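Putative RnfG subunit of electron transport complex (Thermotoga maritima, PDB 3DCZ) probably serves as an FMN-carrying subunit of a membrane-bound complex that couples electron transfer to the translocation of ions across the membrane. Local coordinates at residues R82-L87 with C103-E108; E49-T54 with Y74-K79; L153-D158 with V175-V180; G89-F94 with P188-T193. All blocks are in the same frame, centred on the assembly; numbering follows the deposited sequence. Where two conformers were deposited one is given.

Contact 1 (R82-L87 with C103-E108). With ACT (acetate ion), chain D.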
loop_
_atom_site.group_PDB
_atom_site.type_symbol
_atom_site.label_atom_id
_atom_site.label_comp_id
_atom_site.label_asym_id
_atom_site.label_seq_id
_atom_site.Cartn_x
_atom_site.Cartn_y
_atom_site.Cartn_z
ATOM N N ARG A 82 -5.132 3.570 -16.220
ATOM C CA ARG A 82 -5.281 4.215 -14.909
ATOM C C ARG A 82 -3.920 4.604 -14.358
ATOM O O ARG A 82 -2.938 3.907 -14.558
ATOM C CB ARG A 82 -5.988 3.271 -13.923
ATOM C CG ARG A 82 -7.374 2.827 -14.354
ATOM C CD ARG A 82 -7.979 1.859 -13.332
ATOM N NE ARG A 82 -7.318 0.536 -13.404
ATOM C CZ ARG A 82 -7.247 -0.352 -12.405
ATOM N NH1 ARG A 82 -7.797 -0.122 -11.214
ATOM N NH2 ARG A 82 -6.611 -1.498 -12.605
ATOM N N ASN A 83 -3.870 5.714 -13.634
ATOM C CA ASN A 83 -2.633 6.132 -12.979
ATOM C C ASN A 83 -2.466 5.436 -11.658
ATOM O O ASN A 83 -3.342 5.475 -10.797
ATOM C CB ASN A 83 -2.619 7.650 -12.769
ATOM C CG ASN A 83 -2.354 8.419 -14.046
ATOM O OD1 ASN A 83 -2.249 7.840 -15.132
ATOM N ND2 ASN A 83 -2.222 9.708 -13.916
ATOM N N ALA A 84 -1.302 4.825 -11.501
ATOM C CA ALA A 84 -0.960 4.060 -10.314
ATOM C C ALA A 84 0.257 4.727 -9.663
ATOM O O ALA A 84 1.088 5.297 -10.351
ATOM C CB ALA A 84 -0.683 2.634 -10.687
ATOM N N TYR A 85 0.324 4.643 -8.332
ATOM C CA TYR A 85 1.386 5.251 -7.542
ATOM C C TYR A 85 1.884 4.202 -6.586
ATOM O O TYR A 85 1.059 3.542 -5.932
ATOM C CB TYR A 85 0.821 6.461 -6.776
ATOM C CG TYR A 85 0.381 7.519 -7.740
ATOM C CD1 TYR A 85 1.320 8.448 -8.226
ATOM C CD2 TYR A 85 -0.886 7.529 -8.268
ATOM C CE1 TYR A 85 0.973 9.363 -9.188
ATOM C CE2 TYR A 85 -1.247 8.474 -9.214
ATOM C CZ TYR A 85 -0.306 9.388 -9.674
ATOM O OH TYR A 85 -0.632 10.304 -10.641
ATOM N N VAL A 86 3.196 4.027 -6.494
ATOM C CA VAL A 86 3.781 3.138 -5.501
ATOM C C VAL A 86 4.648 3.979 -4.595
ATOM O O VAL A 86 5.464 4.778 -5.026
ATOM C CB VAL A 86 4.580 1.967 -6.151
ATOM C CG1 VAL A 86 5.282 1.153 -5.070
ATOM C CG2 VAL A 86 3.641 1.104 -7.023
ATOM N N LEU A 87 4.424 3.791 -3.306
ATOM C CA LEU A 87 5.330 4.394 -2.332
ATOM C C LEU A 87 5.529 3.472 -1.151
ATOM O O LEU A 87 5.029 2.349 -1.140
ATOM C CB LEU A 87 4.861 5.809 -1.946
ATOM C CG LEU A 87 3.533 5.982 -1.202
ATOM C CD1 LEU A 87 3.266 7.462 -0.938
ATOM C CD2 LEU A 87 2.359 5.391 -2.011
ATOM N N CYS A 103 0.588 0.168 -3.363
ATOM C CA CYS A 103 0.186 0.715 -4.645
ATOM C C CYS A 103 -1.243 1.251 -4.504
ATOM O O CYS A 103 -2.160 0.552 -4.064
ATOM C CB CYS A 103 0.189 -0.367 -5.752
ATOM S SG CYS A 103 -0.536 0.243 -7.301
ATOM N N PHE A 104 -1.407 2.522 -4.873
ATOM C CA PHE A 104 -2.685 3.199 -4.899
ATOM C C PHE A 104 -2.985 3.536 -6.350
ATOM O O PHE A 104 -2.110 3.947 -7.097
ATOM C CB PHE A 104 -2.648 4.504 -4.095
ATOM C CG PHE A 104 -2.439 4.297 -2.629
ATOM C CD1 PHE A 104 -1.161 4.135 -2.084
ATOM C CD2 PHE A 104 -3.524 4.290 -1.768
ATOM C CE1 PHE A 104 -0.981 3.893 -0.715
ATOM C CE2 PHE A 104 -3.328 4.108 -0.372
ATOM C CZ PHE A 104 -2.041 3.901 0.140
ATOM N N ILE A 105 -4.232 3.402 -6.726
ATOM C CA ILE A 105 -4.666 3.722 -8.076
ATOM C C ILE A 105 -5.674 4.853 -8.023
ATOM O O ILE A 105 -6.654 4.816 -7.282
ATOM C CB ILE A 105 -5.231 2.488 -8.786
ATOM C CG1 ILE A 105 -4.100 1.451 -8.919
ATOM C CG2 ILE A 105 -5.837 2.856 -10.160
ATOM C CD1 ILE A 105 -4.546 0.065 -9.317
ATOM N N LYS A 106 -5.451 5.844 -8.878
ATOM C CA LYS A 106 -6.274 7.026 -8.906
ATOM C C LYS A 106 -7.626 6.692 -9.476
ATOM O O LYS A 106 -7.762 6.077 -10.544
ATOM C CB LYS A 106 -5.625 8.143 -9.741
ATOM C CG LYS A 106 -6.409 9.437 -9.742
ATOM C CD LYS A 106 -6.244 10.214 -8.441
ATOM C CE LYS A 106 -7.308 11.326 -8.342
ATOM N NZ LYS A 106 -7.890 11.477 -6.978
ATOM N N THR A 107 -8.628 7.167 -8.731
ATOM C CA THR A 107 -10.038 7.056 -9.023
ATOM C C THR A 107 -10.658 8.457 -9.147
ATOM O O THR A 107 -10.080 9.471 -8.713
ATOM C CB THR A 107 -10.757 6.338 -7.861
ATOM O OG1 THR A 107 -10.263 6.853 -6.608
ATOM C CG2 THR A 107 -10.473 4.856 -7.936
ATOM N N GLU A 108 -11.856 8.496 -9.696
ATOM C CA GLU A 108 -12.653 9.730 -9.825
ATOM C C GLU A 108 -12.459 10.761 -8.697
ATOM O O GLU A 108 -12.039 11.897 -8.951
ATOM C CB GLU A 108 -14.130 9.360 -9.919
HETATM C C ACT D . -3.773 11.707 -10.920
HETATM O O ACT D . -3.184 10.653 -11.214
HETATM O OXT ACT D . -4.693 12.016 -11.711
HETATM C CH3 ACT D . -3.442 12.514 -9.711
HETATM O O HOH W 1 -6.418 6.924 -13.205
#

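Contact 2 (E49-T54 with Y74-K79)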
loop_
_atom_site.group_PDB
_atom_site.type_symbol
_atom_site.label_atom_id
_atom_site.label_comp_id
_atom_site.label_asym_id
_atom_site.label_seq_id
_atom_site.Cartn_x
_atom_site.Cartn_y
_atom_site.Cartn_z
ATOM N N GLU A 49 12.283 -0.857 -15.472
ATOM C CA GLU A 49 12.842 0.314 -16.139
ATOM C C GLU A 49 12.420 1.604 -15.438
ATOM O O GLU A 49 13.248 2.501 -15.211
ATOM C CB GLU A 49 12.451 0.327 -17.613
ATOM C CG GLU A 49 13.192 -0.752 -18.414
ATOM C CD GLU A 49 12.661 -0.943 -19.822
ATOM O OE1 GLU A 49 11.706 -0.238 -20.216
ATOM O OE2 GLU A 49 13.206 -1.807 -20.538
ATOM N N ILE A 50 11.143 1.688 -15.075
ATOM C CA ILE A 50 10.626 2.874 -14.394
ATOM C C ILE A 50 11.274 3.043 -13.020
ATOM O O ILE A 50 11.667 4.137 -12.608
ATOM C CB ILE A 50 9.077 2.849 -14.320
ATOM C CG1 ILE A 50 8.460 3.089 -15.708
ATOM C CG2 ILE A 50 8.553 3.871 -13.294
ATOM C CD1 ILE A 50 6.972 2.787 -15.712
ATOM N N VAL A 51 11.379 1.961 -12.273
ATOM C CA VAL A 51 12.005 2.041 -10.965
ATOM C C VAL A 51 13.472 2.484 -11.083
ATOM O O VAL A 51 13.922 3.376 -10.332
ATOM C CB VAL A 51 11.906 0.678 -10.233
ATOM C CG1 VAL A 51 12.771 0.689 -9.014
ATOM C CG2 VAL A 51 10.423 0.370 -9.878
ATOM N N LYS A 52 14.217 1.892 -12.016
ATOM C CA LYS A 52 15.627 2.263 -12.210
ATOM C C LYS A 52 15.779 3.722 -12.657
ATOM O O LYS A 52 16.618 4.457 -12.146
ATOM C CB LYS A 52 16.312 1.284 -13.166
ATOM C CG LYS A 52 16.753 -0.017 -12.445
ATOM C CD LYS A 52 16.961 -1.180 -13.390
ATOM C CE LYS A 52 17.541 -2.405 -12.678
ATOM N NZ LYS A 52 19.029 -2.388 -12.644
ATOM N N LYS A 53 14.955 4.151 -13.599
ATOM C CA LYS A 53 14.981 5.537 -14.090
ATOM C C LYS A 53 14.574 6.558 -13.010
ATOM O O LYS A 53 15.115 7.648 -12.929
ATOM C CB LYS A 53 14.060 5.667 -15.307
ATOM C CG LYS A 53 13.992 7.057 -15.927
ATOM C CD LYS A 53 12.994 7.074 -17.101
ATOM C CE LYS A 53 12.944 8.436 -17.795
ATOM N NZ LYS A 53 11.972 8.453 -18.941
ATOM N N THR A 54 13.590 6.214 -12.192
ATOM C CA THR A 54 13.126 7.108 -11.134
ATOM C C THR A 54 14.154 7.154 -10.002
ATOM O O THR A 54 14.379 8.202 -9.404
ATOM C CB THR A 54 11.771 6.641 -10.581
ATOM O OG1 THR A 54 10.813 6.510 -11.640
ATOM C CG2 THR A 54 11.223 7.616 -9.557
ATOM N N TYR A 74 6.896 6.464 -7.085
ATOM C CA TYR A 74 6.962 5.818 -8.390
ATOM C C TYR A 74 5.593 5.907 -9.058
ATOM O O TYR A 74 4.575 5.571 -8.438
ATOM C CB TYR A 74 7.329 4.339 -8.247
ATOM C CG TYR A 74 8.671 4.133 -7.604
ATOM C CD1 TYR A 74 9.848 4.319 -8.315
ATOM C CD2 TYR A 74 8.764 3.751 -6.282
ATOM C CE1 TYR A 74 11.100 4.109 -7.715
ATOM C CE2 TYR A 74 9.998 3.552 -5.668
ATOM C CZ TYR A 74 11.168 3.720 -6.384
ATOM O OH TYR A 74 12.440 3.549 -5.808
ATOM N N GLU A 75 5.581 6.353 -10.311
ATOM C CA GLU A 75 4.361 6.536 -11.079
ATOM C C GLU A 75 4.278 5.570 -12.231
ATOM O O GLU A 75 5.289 5.312 -12.904
ATOM C CB GLU A 75 4.362 7.906 -11.694
ATOM C CG GLU A 75 4.405 9.043 -10.689
ATOM C CD GLU A 75 4.275 10.384 -11.369
ATOM O OE1 GLU A 75 3.129 10.785 -11.626
ATOM O OE2 GLU A 75 5.292 11.018 -11.683
ATOM N N PHE A 76 3.077 5.066 -12.468
ATOM C CA PHE A 76 2.839 4.103 -13.541
ATOM C C PHE A 76 1.495 4.409 -14.177
ATOM O O PHE A 76 0.672 5.138 -13.608
ATOM C CB PHE A 76 2.849 2.653 -13.025
ATOM C CG PHE A 76 4.056 2.296 -12.228
ATOM C CD1 PHE A 76 4.097 2.557 -10.866
ATOM C CD2 PHE A 76 5.163 1.728 -12.830
ATOM C CE1 PHE A 76 5.232 2.237 -10.108
ATOM C CE2 PHE A 76 6.306 1.423 -12.082
ATOM C CZ PHE A 76 6.333 1.679 -10.723
ATOM N N VAL A 77 1.313 3.849 -15.368
ATOM C CA VAL A 77 0.015 3.795 -16.051
ATOM C C VAL A 77 -0.311 2.327 -16.278
ATOM O O VAL A 77 0.479 1.580 -16.887
ATOM C CB VAL A 77 0.019 4.562 -17.395
ATOM C CG1 VAL A 77 -1.385 4.489 -18.049
ATOM C CG2 VAL A 77 0.439 6.019 -17.174
ATOM N N THR A 78 -1.464 1.910 -15.802
ATOM C CA THR A 78 -1.856 0.491 -15.949
ATOM C C THR A 78 -2.197 0.171 -17.407
ATOM O O THR A 78 -2.382 1.081 -18.240
ATOM C CB THR A 78 -3.047 0.133 -15.055
ATOM O OG1 THR A 78 -4.217 0.770 -15.574
ATOM C CG2 THR A 78 -2.798 0.514 -13.567
ATOM N N LYS A 79 -2.288 -1.122 -17.740
ATOM C CA LYS A 79 -2.582 -1.517 -19.108
ATOM C C LYS A 79 -3.943 -1.014 -19.564
ATOM O O LYS A 79 -4.150 -0.839 -20.761
ATOM C CB LYS A 79 -2.477 -3.044 -19.277
ATOM C CG LYS A 79 -1.074 -3.563 -19.205
ATOM C CD LYS A 79 -1.052 -5.074 -19.002
ATOM C CE LYS A 79 0.355 -5.605 -18.828
ATOM N NZ LYS A 79 0.318 -7.044 -18.359
HETATM O O HOH W 2 8.117 7.262 -11.692
#

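Contact 3 (L153-D158 with V175-V180)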
loop_
_atom_site.group_PDB
_atom_site.type_symbol
_atom_site.label_atom_id
_atom_site.label_comp_id
_atom_site.label_asym_id
_atom_site.label_seq_id
_atom_site.Cartn_x
_atom_site.Cartn_y
_atom_site.Cartn_z
ATOM N N LEU A 153 -8.348 3.637 7.221
ATOM C CA LEU A 153 -8.169 2.212 7.521
ATOM C C LEU A 153 -8.026 1.968 9.014
ATOM O O LEU A 153 -7.411 2.766 9.724
ATOM C CB LEU A 153 -6.930 1.689 6.806
ATOM C CG LEU A 153 -6.887 1.816 5.297
ATOM C CD1 LEU A 153 -5.477 1.411 4.859
ATOM C CD2 LEU A 153 -7.941 0.874 4.725
ATOM N N ARG A 154 -8.547 0.841 9.490
ATOM C CA ARG A 154 -8.400 0.466 10.885
ATOM C C ARG A 154 -8.520 -1.038 10.982
ATOM O O ARG A 154 -9.189 -1.668 10.146
ATOM C CB ARG A 154 -9.429 1.184 11.721
ATOM C CG ARG A 154 -10.786 0.968 11.296
ATOM C CD ARG A 154 -11.723 1.850 12.136
ATOM N NE ARG A 154 -13.043 1.738 11.568
ATOM C CZ ARG A 154 -14.166 1.908 12.243
ATOM N NH1 ARG A 154 -14.140 2.238 13.519
ATOM N NH2 ARG A 154 -15.294 1.758 11.602
ATOM N N VAL A 155 -7.827 -1.606 11.959
ATOM C CA VAL A 155 -7.983 -3.034 12.222
ATOM C C VAL A 155 -9.369 -3.311 12.830
ATOM O O VAL A 155 -9.974 -2.422 13.452
ATOM C CB VAL A 155 -6.831 -3.550 13.123
ATOM C CG1 VAL A 155 -5.482 -3.326 12.445
ATOM C CG2 VAL A 155 -6.882 -2.921 14.545
ATOM N N ASP A 156 -9.881 -4.538 12.676
ATOM C CA ASP A 156 -11.265 -4.830 13.102
ATOM C C ASP A 156 -11.502 -4.643 14.605
ATOM O O ASP A 156 -12.613 -4.264 14.996
ATOM C CB ASP A 156 -11.795 -6.184 12.574
ATOM C CG ASP A 156 -11.080 -7.391 13.139
ATOM O OD1 ASP A 156 -9.832 -7.460 13.107
ATOM O OD2 ASP A 156 -11.814 -8.320 13.565
ATOM N N LYS A 157 -10.465 -4.884 15.424
ATOM C CA LYS A 157 -10.547 -4.681 16.890
ATOM C C LYS A 157 -10.984 -3.257 17.160
ATOM O O LYS A 157 -11.816 -3.012 18.013
ATOM C CB LYS A 157 -9.207 -4.954 17.584
ATOM C CG LYS A 157 -9.123 -6.334 18.184
ATOM C CD LYS A 157 -7.706 -6.685 18.634
ATOM N N ASP A 158 -10.432 -2.320 16.401
ATOM C CA ASP A 158 -10.704 -0.922 16.599
ATOM C C ASP A 158 -12.155 -0.600 16.197
ATOM O O ASP A 158 -12.761 0.290 16.778
ATOM C CB ASP A 158 -9.680 -0.068 15.866
ATOM C CG ASP A 158 -8.298 -0.054 16.557
ATOM O OD1 ASP A 158 -8.164 -0.453 17.755
ATOM O OD2 ASP A 158 -7.339 0.444 15.934
ATOM N N VAL A 175 -9.665 -3.782 8.240
ATOM C CA VAL A 175 -8.771 -4.902 8.002
ATOM C C VAL A 175 -9.025 -5.934 9.080
ATOM O O VAL A 175 -8.758 -5.673 10.265
ATOM C CB VAL A 175 -7.308 -4.431 8.028
ATOM C CG1 VAL A 175 -6.324 -5.648 7.920
ATOM C CG2 VAL A 175 -7.092 -3.361 6.902
ATOM N N LYS A 176 -9.515 -7.106 8.666
ATOM C CA LYS A 176 -9.865 -8.141 9.611
ATOM C C LYS A 176 -8.625 -8.969 9.885
ATOM O O LYS A 176 -8.127 -9.637 8.985
ATOM C CB LYS A 176 -10.992 -9.015 9.074
ATOM C CG LYS A 176 -11.473 -9.998 10.117
ATOM C CD LYS A 176 -12.694 -10.732 9.647
ATOM C CE LYS A 176 -13.251 -11.603 10.762
ATOM N NZ LYS A 176 -14.376 -12.408 10.252
ATOM N N VAL A 177 -8.131 -8.899 11.110
ATOM C CA VAL A 177 -6.970 -9.701 11.517
ATOM C C VAL A 177 -7.169 -10.411 12.858
ATOM O O VAL A 177 -6.334 -11.233 13.242
ATOM C CB VAL A 177 -5.654 -8.854 11.549
ATOM C CG1 VAL A 177 -5.135 -8.588 10.136
ATOM C CG2 VAL A 177 -5.832 -7.548 12.330
ATOM N N SER A 178 -8.290 -10.132 13.538
ATOM C CA SER A 178 -8.519 -10.623 14.893
ATOM C C SER A 178 -8.540 -12.149 14.979
ATOM O O SER A 178 -8.298 -12.710 16.049
ATOM C CB SER A 178 -9.835 -10.054 15.435
ATOM O OG SER A 178 -10.931 -10.527 14.676
ATOM N N ASP A 179 -8.831 -12.808 13.864
ATOM C CA ASP A 179 -8.876 -14.273 13.808
ATOM C C ASP A 179 -7.520 -14.928 13.471
ATOM O O ASP A 179 -7.382 -16.153 13.559
ATOM C CB ASP A 179 -9.965 -14.740 12.828
ATOM C CG ASP A 179 -9.809 -14.148 11.445
ATOM O OD1 ASP A 179 -9.325 -13.000 11.335
ATOM O OD2 ASP A 179 -10.185 -14.829 10.471
ATOM N N VAL A 180 -6.526 -14.122 13.104
ATOM C CA VAL A 180 -5.172 -14.620 12.841
ATOM C C VAL A 180 -4.386 -14.710 14.149
ATOM O O VAL A 180 -4.119 -13.690 14.795
ATOM C CB VAL A 180 -4.401 -13.710 11.853
#

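Contact 4 (G89-F94 with P188-T193). With SO4 (sulfate ion), chain C; SO4 (sulfate ion), chain B.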
loop_
_atom_site.group_PDB
_atom_site.type_symbol
_atom_site.label_atom_id
_atom_site.label_comp_id
_atom_site.label_asym_id
_atom_site.label_seq_id
_atom_site.Cartn_x
_atom_site.Cartn_y
_atom_site.Cartn_z
ATOM N N GLY A 89 6.332 3.237 3.349
ATOM C CA GLY A 89 6.070 3.880 4.596
ATOM C C GLY A 89 6.536 3.111 5.802
ATOM O O GLY A 89 6.856 1.909 5.730
ATOM N N TYR A 90 6.597 3.843 6.895
ATOM C CA TYR A 90 7.054 3.353 8.179
ATOM C C TYR A 90 6.139 3.867 9.295
ATOM O O TYR A 90 5.704 5.006 9.262
ATOM C CB TYR A 90 8.463 3.896 8.462
ATOM C CG TYR A 90 8.952 3.656 9.877
ATOM C CD1 TYR A 90 9.513 2.437 10.265
ATOM C CD2 TYR A 90 8.798 4.646 10.853
ATOM C CE1 TYR A 90 9.928 2.252 11.575
ATOM C CE2 TYR A 90 9.218 4.458 12.143
ATOM C CZ TYR A 90 9.766 3.269 12.501
ATOM O OH TYR A 90 10.148 3.158 13.836
ATOM N N ALA A 91 5.907 3.056 10.310
ATOM C CA ALA A 91 5.325 3.510 11.559
ATOM C C ALA A 91 6.033 2.824 12.710
ATOM O O ALA A 91 6.492 1.697 12.569
ATOM C CB ALA A 91 3.792 3.224 11.599
ATOM N N PRO A 92 6.138 3.523 13.845
ATOM C CA PRO A 92 6.702 2.867 15.055
ATOM C C PRO A 92 5.948 1.556 15.383
ATOM O O PRO A 92 4.744 1.491 15.259
ATOM C CB PRO A 92 6.522 3.912 16.149
ATOM C CG PRO A 92 6.343 5.221 15.462
ATOM C CD PRO A 92 5.750 4.920 14.087
ATOM N N GLY A 93 6.669 0.506 15.755
ATOM C CA GLY A 93 6.098 -0.849 15.830
ATOM C C GLY A 93 6.816 -1.689 14.780
ATOM O O GLY A 93 6.863 -2.912 14.873
ATOM N N PHE A 94 7.384 -1.022 13.779
ATOM C CA PHE A 94 8.302 -1.659 12.852
ATOM C C PHE A 94 9.700 -1.700 13.450
ATOM O O PHE A 94 9.846 -1.833 14.667
ATOM C CB PHE A 94 8.302 -0.927 11.530
ATOM C CG PHE A 94 6.995 -1.005 10.814
ATOM C CD1 PHE A 94 6.017 -1.917 11.198
ATOM C CD2 PHE A 94 6.749 -0.181 9.742
ATOM C CE1 PHE A 94 4.833 -1.979 10.508
ATOM C CE2 PHE A 94 5.549 -0.233 9.090
ATOM C CZ PHE A 94 4.598 -1.129 9.486
ATOM N N PRO A 188 -0.258 -5.381 12.923
ATOM C CA PRO A 188 -1.184 -4.845 11.934
ATOM C C PRO A 188 -1.560 -3.378 12.119
ATOM O O PRO A 188 -1.762 -2.700 11.133
ATOM C CB PRO A 188 -2.419 -5.725 12.075
ATOM C CG PRO A 188 -1.970 -6.951 12.761
ATOM C CD PRO A 188 -0.824 -6.553 13.619
ATOM N N ARG A 189 -1.709 -2.882 13.362
ATOM C CA ARG A 189 -1.991 -1.460 13.535
ATOM C C ARG A 189 -0.909 -0.560 12.931
ATOM O O ARG A 189 -1.239 0.508 12.396
ATOM C CB ARG A 189 -2.193 -1.075 15.007
ATOM C CG ARG A 189 -3.477 -1.566 15.572
ATOM C CD ARG A 189 -3.694 -0.974 16.947
ATOM N NE ARG A 189 -5.023 -1.281 17.465
ATOM C CZ ARG A 189 -5.292 -2.229 18.360
ATOM N NH1 ARG A 189 -4.336 -3.003 18.868
ATOM N NH2 ARG A 189 -6.527 -2.429 18.763
ATOM N N ALA A 190 0.366 -0.978 13.024
ATOM C CA ALA A 190 1.467 -0.196 12.478
ATOM C C ALA A 190 1.390 -0.192 10.958
ATOM O O ALA A 190 1.633 0.818 10.301
ATOM C CB ALA A 190 2.842 -0.747 12.967
ATOM N N VAL A 191 1.034 -1.332 10.384
ATOM C CA VAL A 191 0.837 -1.411 8.911
ATOM C C VAL A 191 -0.287 -0.472 8.454
ATOM O O VAL A 191 -0.125 0.293 7.505
ATOM C CB VAL A 191 0.554 -2.838 8.436
ATOM C CG1 VAL A 191 0.318 -2.888 6.883
ATOM C CG2 VAL A 191 1.700 -3.768 8.841
ATOM N N VAL A 192 -1.436 -0.551 9.115
ATOM C CA VAL A 192 -2.550 0.346 8.830
ATOM C C VAL A 192 -2.136 1.818 8.947
ATOM O O VAL A 192 -2.486 2.654 8.114
ATOM C CB VAL A 192 -3.738 -0.009 9.749
ATOM C CG1 VAL A 192 -4.738 1.157 9.922
ATOM C CG2 VAL A 192 -4.417 -1.264 9.225
ATOM N N THR A 193 -1.356 2.150 9.979
ATOM C CA THR A 193 -0.930 3.539 10.170
ATOM C C THR A 193 -0.094 4.011 8.989
ATOM O O THR A 193 -0.335 5.095 8.429
ATOM C CB THR A 193 -0.160 3.689 11.487
ATOM O OG1 THR A 193 -1.068 3.446 12.584
ATOM C CG2 THR A 193 0.412 5.098 11.645
HETATM S S SO4 C . -1.280 -4.403 16.898
HETATM O O1 SO4 C . -1.172 -3.235 17.787
HETATM O O2 SO4 C . -1.167 -3.978 15.513
HETATM O O3 SO4 C . -0.203 -5.352 17.185
HETATM O O4 SO4 C . -2.571 -5.072 17.072
HETATM S S SO4 B . -7.017 -4.581 21.982
HETATM O O1 SO4 B . -6.542 -4.357 23.362
HETATM O O2 SO4 B . -7.380 -3.306 21.406
HETATM O O3 SO4 B . -5.862 -5.011 21.215
HETATM O O4 SO4 B . -8.037 -5.595 21.985
#

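Contact 1 (R82-L87 with C103-E108)
Ile105 CD1 lies over one face of the Arg82 guanidinium, and Ile105 CG2 comes within 3.7 Å of Arg82 NH1, at the end of the antiparallel hairpin 83-90/98-107 far from its connecting loop. A bend at chi3 (-73°) folds the arginine across the isoleucine, while Arg82 NE forms a salt bridge with Asp80. Asp80 would probably lose its charged mate, and Ile105 the cover of the guanidinium, were an alanine here. Ala84 CB meets Ile105 CG1 at 4.0 Å on the face where Val86 CG2 also rests on Cys103 CB. Tyr85 and Phe104, a hydrogen-bonded pair, point to the other face; Tyr85 N binds Phe104 O at 2.8 Å, and Phe104 N returns the bond to Tyr85 O. There Phe104 also packs on Met198 and Leu202 of helix 188-206. One oxygen (O) of an acetate, probably from the crystallisation liquor, lies in the plane of the Tyr85 ring at its edge and accepts from Tyr85 OH at 2.6 Å and from Asn83 ND2 at 3.0 Å, with the Lys106 methylenes alongside. The face of Ala84, Val86, Cys103 and Ile105 is thus apolar, while on the other side Asn83 and Tyr85 offer two neutral donors to a small anion.

Contact 2 (E49-T54 with Y74-K79)
Ile50 packs obliquely against Phe76 with two of its carbons, CG2 lying 3.5 Å from Phe76 CE2 and CD1 3.6 Å from Phe76 CD2. Val51 splits its branches between two rings: CG2 comes to the edge of Phe76, near its plane, and CG1 reaches Tyr74 CE1 at 4.0 Å. One turn further on, Thr54 CB and CG2 both touch Tyr74 CD1. The threonine is set with OG1 anti to its carbonyl carbon (chi1 -55°), which brings the hydroxyl back to the preceding turn, where it donates to Ile50 O at 2.7 Å. Thr54 N meets that same oxygen from the opposite face of the carbonyl plane, so two bonds grip it. Thr54 OG1 also accepts from a water that takes the hydrogen of Glu75 N at 3.0 Å. Tyr74 OH is hydrogen-bonded to Gly55 O and Lys24 NZ, which helps hold the ring beside the end of helix 44-54. This helix packs on one face of the antiparallel sheet; the axes of the segments helix 49-54 and strand 74-77 come within 8.8 Å, at 147° between their directions. Helix 22-31 joins through Ile28, which touches Val51, Tyr74 and Phe76, while strand 83-90 pairs with strand 67-77.

Contact 3 (L153-D158 with V175-V180)
Val155 and Val175 form a parallel bridge, CA to CA 4.7 Å, in which Val175 N binds Arg154 O at 2.9 Å and Asp156 N binds Val175 O. This is the small two-stranded parallel sheet 154-155/174-175, whose strands are joined by a connection that includes helix 166-170; just past it, a type I beta turn runs from Val177 to Val180. Asp156 carries the side-chain contact. With CG held between the backbone N and the carbonyl carbon (chi1 66°), its carboxylate reaches across to the start of that turn. OD1 accepts from Val177 N at 3.0 Å, well above the carboxylate plane, and from Ser178 N at 3.1 Å through its syn lone pair. OD2 uses its own syn lone pair for Ser178 OG, 2.6 Å away. Three donors therefore satisfy this buried carboxylate. A leucine in its place would probably leave both amides and the serine hydroxyl without their acceptor, and the turn freer to shift. Lys176 lays CG beside Asp156 OD2, but its NZ goes to Gly164 O. In sequence the turn precedes Thr185, the predicted FMN attachment site; no flavin is present in this structure. Val155, which also packs on Pro188 and Arg189, adds the apolar touch: its CB lies 4.2 Å from Val177 CG2.

Contact 4 (G89-F94 with P188-T193)
Arg189 O accepts two bonds from Thr193, whose methyl packs on Ala91: Thr193 N and OG1, each 2.9 Å away, reach the oxygen from opposite faces of its plane. A chi1 of -66° puts the hydroxyl on the side of the preceding turn and sets CG2 3.9 Å from Ala91 CB. Ala91 CB also sits 3.5 Å from Ala190 O. Ala190 is the small residue in the middle: Phe94 CE1 comes to 3.4 Å from its CB, the ring meeting the methyl obliquely, and Phe94 CZ goes on to touch Val191 CG2 at 4.0 Å. Residues Ala91 to Phe94 form a type II beta turn closed by Phe94 N to Ala91 O, with Gly93 third. A CB on Gly93 would probably be tight against Ala190 CB and crowd the carbonyl O of Pro92. The turn thus fits against the first turn of the helix by van der Waals contact, no hydrogen bond crossing between the segments. Arg189 extends away from this packing. Its NH2 donates to O2 of the chain B sulfate at 2.9 Å and also forms a salt bridge with Asp158, while the chain C sulfate lies by the backbone of Pro188 and Arg189. Both anions probably come from the crystallisation liquor, yet the one at the helix N terminus suggests a site that could take an anion, perhaps near the phosphate predicted on Thr185.

From the N terminus, contact 2 closes first, bringing strand 67-77 back to helix 44-54. Contact 1 follows in series, joining strands 83-90 and 98-107; Val86 N to Tyr74 O is one of the probable hydrogen bonds linking it to contact 2 within the five-stranded antiparallel sheet. Contact 4 opens at 89-94, before contact 1 has closed, so the two cross; its long loop ends at helix 188-206, fastening the C-terminal helix to the region just after strand 83-90. Contact 3 lies wholly within that loop and closes the small parallel sheet. Contacts 3 and 4 touch, whereas contacts 2 and 3 stand on opposite sides of the chain's centre, their nearest atoms about 17 Å apart.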